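Local coordinates for protein beta-Lactamase/D-Alanine Carboxypeptidase (Pseudomonas syringae pv. tomato, PDB 5EVI) that probably hydrolyses beta-lactam antibiotics to substituted beta-amino acids, as a class C serine beta-lactamase of the AmpC type, at residues T76-A81 / L87-S92. Numbering follows the deposited sequence.
Sequences TLATWA and LSLTQS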
ATOM      1  N   THR D  76      -5.919   4.379  -5.207  1.00 18.17           N
ATOM      2  CA  THR D  76      -6.898   5.413  -4.895  1.00 18.26           C
ATOM      3  C   THR D  76      -6.866   6.532  -5.946  1.00 18.95           C
ATOM      4  O   THR D  76      -7.923   6.983  -6.398  1.00 18.77           O
ATOM      5  CB  THR D  76      -6.716   5.943  -3.474  1.00 18.44           C
ATOM      6  OG1 THR D  76      -6.547   4.827  -2.575  1.00 17.75           O
ATOM      7  CG2 THR D  76      -7.930   6.785  -3.077  1.00 18.26           C
ATOM      8  N   LEU D  77      -5.673   6.912  -6.408  1.00 19.77           N
ATOM      9  CA  LEU D  77      -5.557   7.937  -7.473  1.00 19.99           C
ATOM     10  C   LEU D  77      -6.311   7.483  -8.722  1.00 20.40           C
ATOM     11  O   LEU D  77      -7.116   8.234  -9.273  1.00 20.27           O
ATOM     12  CB  LEU D  77      -4.092   8.209  -7.823  1.00 20.16           C
ATOM     13  CG  LEU D  77      -3.791   9.485  -8.615  1.00 20.34           C
ATOM     14  CD1 LEU D  77      -3.788  10.689  -7.678  1.00 20.43           C
ATOM     15  CD2 LEU D  77      -2.456   9.367  -9.342  1.00 19.95           C
ATOM     16  N   ALA D  78      -6.072   6.247  -9.152  1.00 21.33           N
ATOM     17  CA  ALA D  78      -6.773   5.696 -10.330  1.00 22.37           C
ATOM     18  C   ALA D  78      -8.304   5.603 -10.143  1.00 22.81           C
ATOM     19  O   ALA D  78      -9.072   5.961 -11.054  1.00 22.37           O
ATOM     20  CB  ALA D  78      -6.199   4.344 -10.689  1.00 22.56           C
ATOM     21  N   THR D  79      -8.759   5.152  -8.969  1.00 23.27           N
ATOM     22  CA  THR D  79     -10.210   5.074  -8.720  1.00 24.38           C
ATOM     23  C   THR D  79     -10.846   6.452  -8.482  1.00 26.24           C
ATOM     24  O   THR D  79     -12.055   6.604  -8.643  1.00 25.21           O
ATOM     25  CB  THR D  79     -10.578   4.156  -7.536  1.00 24.16           C
ATOM     26  OG1 THR D  79     -10.045   4.692  -6.323  1.00 23.73           O
ATOM     27  CG2 THR D  79     -10.078   2.725  -7.773  1.00 23.67           C
ATOM     28  N   TRP D  80     -10.042   7.441  -8.089  1.00 28.53           N
ATOM     29  CA  TRP D  80     -10.520   8.822  -7.986  1.00 31.58           C
ATOM     30  C   TRP D  80     -10.701   9.395  -9.400  1.00 34.10           C
ATOM     31  O   TRP D  80     -11.677  10.090  -9.660  1.00 34.51           O
ATOM     32  CB  TRP D  80      -9.556   9.667  -7.154  1.00 32.22           C
ATOM     33  CG  TRP D  80     -10.075  11.002  -6.664  1.00 33.43           C
ATOM     34  CD1 TRP D  80     -11.348  11.307  -6.281  1.00 34.07           C
ATOM     35  CD2 TRP D  80      -9.301  12.186  -6.458  1.00 34.32           C
ATOM     36  NE1 TRP D  80     -11.418  12.619  -5.865  1.00 35.26           N
ATOM     37  CE2 TRP D  80     -10.172  13.179  -5.959  1.00 34.68           C
ATOM     38  CE3 TRP D  80      -7.950  12.505  -6.649  1.00 34.15           C
ATOM     39  CZ2 TRP D  80      -9.738  14.476  -5.665  1.00 34.96           C
ATOM     40  CZ3 TRP D  80      -7.517  13.781  -6.352  1.00 34.76           C
ATOM     41  CH2 TRP D  80      -8.402  14.755  -5.865  1.00 35.43           C
ATOM     42  N   ALA D  81      -9.779   9.081 -10.312  1.00 37.26           N
ATOM     43  CA  ALA D  81      -9.958   9.424 -11.734  1.00 40.85           C
ATOM     44  C   ALA D  81     -11.241   8.800 -12.306  1.00 44.01           C
ATOM     45  O   ALA D  81     -11.999   9.476 -13.010  1.00 42.75           O
ATOM     46  CB  ALA D  81      -8.744   9.001 -12.552  1.00 40.68           C
ATOM     47  N   LEU D  87     -11.389   7.903 -16.099  1.00 64.35           N
ATOM     48  CA  LEU D  87     -10.655   6.644 -16.251  1.00 65.76           C
ATOM     49  C   LEU D  87     -11.550   5.427 -15.962  1.00 65.37           C
ATOM     50  O   LEU D  87     -11.661   4.991 -14.819  1.00 65.78           O
ATOM     51  CB  LEU D  87      -9.428   6.662 -15.315  1.00 66.78           C
ATOM     52  CG  LEU D  87      -8.159   5.856 -15.631  1.00 67.74           C
ATOM     53  CD1 LEU D  87      -7.380   5.616 -14.342  1.00 67.95           C
ATOM     54  CD2 LEU D  87      -8.428   4.534 -16.331  1.00 68.17           C
ATOM     55  N   SER D  88     -12.182   4.876 -16.998  1.00 65.02           N
ATOM     56  CA  SER D  88     -12.939   3.624 -16.859  1.00 64.86           C
ATOM     57  C   SER D  88     -11.949   2.454 -16.842  1.00 63.14           C
ATOM     58  O   SER D  88     -11.358   2.116 -17.874  1.00 63.42           O
ATOM     59  CB  SER D  88     -13.968   3.457 -17.986  1.00 66.23           C
ATOM     60  OG  SER D  88     -14.848   2.375 -17.720  1.00 66.49           O
ATOM     61  N   LEU D  89     -11.764   1.851 -15.666  1.00 59.71           N
ATOM     62  CA  LEU D  89     -10.777   0.780 -15.469  1.00 57.90           C
ATOM     63  C   LEU D  89     -11.034  -0.485 -16.306  1.00 53.92           C
ATOM     64  O   LEU D  89     -10.095  -1.229 -16.595  1.00 52.28           O
ATOM     65  CB  LEU D  89     -10.664   0.410 -13.978  1.00 60.09           C
ATOM     66  CG  LEU D  89     -10.107   1.478 -13.022  1.00 69.61           C
ATOM     67  CD1 LEU D  89     -10.292   1.064 -11.569  1.00 77.07           C
ATOM     68  CD2 LEU D  89      -8.639   1.763 -13.295  1.00 76.95           C
ATOM     69  N   THR D  90     -12.289  -0.721 -16.698  1.00 49.97           N
ATOM     70  CA  THR D  90     -12.637  -1.860 -17.561  1.00 46.83           C
ATOM     71  C   THR D  90     -12.217  -1.685 -19.033  1.00 44.24           C
ATOM     72  O   THR D  90     -12.130  -2.674 -19.755  1.00 44.03           O
ATOM     73  CB  THR D  90     -14.146  -2.188 -17.501  1.00 45.86           C
ATOM     74  OG1 THR D  90     -14.912  -1.049 -17.907  1.00 44.97           O
ATOM     75  CG2 THR D  90     -14.541  -2.588 -16.097  1.00 45.91           C
ATOM     76  N   GLN D  91     -11.971  -0.449 -19.474  1.00 42.08           N
ATOM     77  CA  GLN D  91     -11.449  -0.198 -20.824  1.00 41.00           C
ATOM     78  C   GLN D  91      -9.984  -0.613 -20.915  1.00 38.72           C
ATOM     79  O   GLN D  91      -9.270  -0.634 -19.910  1.00 36.63           O
ATOM     80  CB  GLN D  91     -11.580   1.277 -21.217  1.00 41.95           C
ATOM     81  CG  GLN D  91     -13.006   1.794 -21.317  1.00 43.10           C
ATOM     82  CD  GLN D  91     -13.736   1.235 -22.518  1.00 43.99           C
ATOM     83  OE1 GLN D  91     -14.597   0.369 -22.381  1.00 44.77           O
ATOM     84  NE2 GLN D  91     -13.381   1.715 -23.708  1.00 44.87           N
ATOM     85  N   SER D  92      -9.535  -0.933 -22.123  1.00 37.01           N
ATOM     86  CA  SER D  92      -8.172  -1.425 -22.324  1.00 36.16           C
ATOM     87  C   SER D  92      -7.131  -0.320 -22.103  1.00 33.72           C
ATOM     88  O   SER D  92      -7.439   0.859 -22.236  1.00 31.86           O
ATOM     89  CB  SER D  92      -8.025  -2.076 -23.710  1.00 37.01           C
ATOM     90  OG  SER D  92      -8.174  -1.131 -24.747  1.00 38.48           O
TER
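Ala81, near the C-terminal end of helix 70-83, comes within 5.3 Å of Leu87, CA to CA, where the chain has doubled back beside the helix before entering a type I beta turn from Ser88 to Gln91. The closest side-chain meeting is Ala81 CB against Leu87 CB at 3.7 Å. From there Leu87, itself poorly ordered, reaches along the helix: with CG anti to its backbone N (chi1 -153°), CD1 extends to within 4.0 Å of Ala78 CB, one helical turn earlier, and also rests on the carbonyl oxygen of Ala78. Two residues on, Leu89 also sets out toward the helix and forks over it. Its CD1 methyl touches Thr79 CG2 at 4.1 Å, while CD2 faces Ala78 CB more loosely at 4.4 Å. With chi1 at 64°, Thr79 holds that methyl beside its backbone N, and OG1 hydrogen-bonds to the carbonyl oxygen of Ala255 in helix 250-258. Leu162 and Ala166 of helix 156-169 also pack on Ala78. The contact thus lays the loop against the later turns of the helix that follows the probable SxxK serine-lysine pair of this family. No hydrogen bond links the two segments, and their side chains meet through apolar groups; such contacts have little directionality, whereas backbone hydrogen bonding of Leu89 with Phe111 anchors the loop from outside.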